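Local coordinates for Non-structural protein 9 (Avian infectious bronchitis virus, PDB 5C94), which forms a homodimer that binds RNA and probably serves the coronavirus replicase, at residues 58-61 with 67-70. Numbering follows the deposited sequence.
Sequences ASFL and QIYV
Ser-59 reaches from strand 57-61 to three neighbours on strand 67-71. Its CB lies 3.5 Å from CE2 of Tyr-69, above the same ring face as OG, just beyond its CD2-CE2 rim. With chi1 at -165°, the hydroxyl stands opposite its own backbone N and swings across to the partner strand. There OG sits over one face of the Tyr-69 ring, displaced toward the rim and 3.2 Å from CE2. The same OG donates to Ile-68 O at 2.8 Å, from above the carbonyl plane, and accepts a bond from Gln-67 NE2 at 2.6 Å; the bend at chi2 of Gln-67 (78°) brings NE2 there. Ile-68 O is thus gripped twice, because Phe-60 N comes to it from the other face of the carbonyl plane in a longer bond of 3.3 Å. In return, Ile-68 N gives Phe-60 O an almost straight bond (179° at the hydrogen), and two reciprocal backbone bonds join Ala-58 and Val-70. On the opposite face of the hairpin from Ser-59, the Phe-60 ring leans over the partner strand: CE1 meets Ile-68 CD1 at 3.5 Å, and CE2 meets Val-70 CG2 at 3.8 Å. Val-45 and Ile-48 of strand 42-50 pack against Phe-60 and Ala-58, respectively. Near the turn, Leu-61 CD2 rests against Gln-67 OE1, 3.4 Å away. Strand 57-61 is also bonded through Ser-59 to Val-20, so it lies between strands 12-22 and 67-71. The arrangement is an antiparallel beta hairpin, mixed in character on the Ser-59 side and apolar on the Phe-60 side, within the open beta-barrel fold of coronavirus nsp9.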
loop_
_atom_site.group_PDB
_atom_site.type_symbol
_atom_site.label_atom_id
_atom_site.label_comp_id
_atom_site.label_asym_id
_atom_site.label_seq_id
_atom_site.Cartn_x
_atom_site.Cartn_y
_atom_site.Cartn_z
ATOM N N ALA A 58 -17.433 -3.300 -12.102
ATOM C CA ALA A 58 -16.546 -4.425 -12.383
ATOM C C ALA A 58 -17.242 -5.720 -12.030
ATOM O O ALA A 58 -18.213 -5.733 -11.255
ATOM C CB ALA A 58 -15.242 -4.303 -11.623
ATOM N N SER A 59 -16.747 -6.816 -12.598
ATOM C CA SER A 59 -17.350 -8.117 -12.332
ATOM C C SER A 59 -16.327 -9.243 -12.254
ATOM O O SER A 59 -15.332 -9.277 -12.992
ATOM C CB SER A 59 -18.397 -8.440 -13.395
ATOM O OG SER A 59 -19.218 -9.502 -12.959
ATOM N N PHE A 60 -16.593 -10.169 -11.346
ATOM C CA PHE A 60 -15.697 -11.291 -11.109
ATOM C C PHE A 60 -16.377 -12.347 -10.229
ATOM O O PHE A 60 -17.504 -12.149 -9.741
ATOM C CB PHE A 60 -14.403 -10.802 -10.462
ATOM C CG PHE A 60 -14.624 -9.856 -9.316
ATOM C CD1 PHE A 60 -15.017 -10.337 -8.066
ATOM C CD2 PHE A 60 -14.441 -8.485 -9.485
ATOM C CE1 PHE A 60 -15.232 -9.466 -7.000
ATOM C CE2 PHE A 60 -14.647 -7.596 -8.422
ATOM C CZ PHE A 60 -15.048 -8.089 -7.176
ATOM N N LEU A 61 -15.726 -13.470 -10.021
ATOM C CA LEU A 61 -16.243 -14.486 -9.115
ATOM C C LEU A 61 -15.823 -14.204 -7.703
ATOM O O LEU A 61 -14.755 -13.724 -7.489
ATOM C CB LEU A 61 -15.748 -15.859 -9.503
ATOM C CG LEU A 61 -16.210 -16.467 -10.812
ATOM C CD1 LEU A 61 -15.710 -17.876 -10.968
ATOM C CD2 LEU A 61 -17.703 -16.411 -10.975
ATOM N N GLN A 67 -20.779 -15.247 -9.581
ATOM C CA GLN A 67 -20.590 -13.998 -10.343
ATOM C C GLN A 67 -21.189 -12.759 -9.663
ATOM O O GLN A 67 -22.414 -12.649 -9.507
ATOM C CB GLN A 67 -21.192 -14.121 -11.751
ATOM C CG GLN A 67 -20.790 -12.957 -12.697
ATOM C CD GLN A 67 -19.372 -13.114 -13.256
ATOM O OE1 GLN A 67 -18.840 -14.224 -13.318
ATOM N NE2 GLN A 67 -18.746 -11.998 -13.635
ATOM N N ILE A 68 -20.337 -11.816 -9.278
ATOM C CA ILE A 68 -20.843 -10.607 -8.634
ATOM C C ILE A 68 -20.438 -9.338 -9.373
ATOM O O ILE A 68 -19.548 -9.353 -10.231
ATOM C CB ILE A 68 -20.368 -10.485 -7.182
ATOM C CG1 ILE A 68 -18.884 -10.171 -7.131
ATOM C CG2 ILE A 68 -20.678 -11.765 -6.383
ATOM C CD1 ILE A 68 -18.495 -9.453 -5.854
ATOM N N TYR A 69 -21.113 -8.242 -9.030
ATOM C CA TYR A 69 -20.833 -6.928 -9.593
ATOM C C TYR A 69 -20.528 -5.917 -8.479
ATOM O O TYR A 69 -21.134 -5.945 -7.403
ATOM C CB TYR A 69 -22.013 -6.480 -10.467
ATOM C CG TYR A 69 -22.196 -7.401 -11.668
ATOM C CD1 TYR A 69 -22.899 -8.610 -11.553
ATOM C CD2 TYR A 69 -21.634 -7.088 -12.904
ATOM C CE1 TYR A 69 -23.046 -9.468 -12.643
ATOM C CE2 TYR A 69 -21.778 -7.933 -13.993
ATOM C CZ TYR A 69 -22.482 -9.120 -13.860
ATOM O OH TYR A 69 -22.609 -9.955 -14.952
ATOM N N VAL A 70 -19.538 -5.063 -8.726
ATOM C CA VAL A 70 -19.167 -4.008 -7.782
ATOM C C VAL A 70 -19.055 -2.649 -8.490
ATOM O O VAL A 70 -18.655 -2.561 -9.660
ATOM C CB VAL A 70 -17.821 -4.309 -7.064
ATOM C CG1 VAL A 70 -17.911 -5.603 -6.284
ATOM C CG2 VAL A 70 -16.676 -4.381 -8.061
#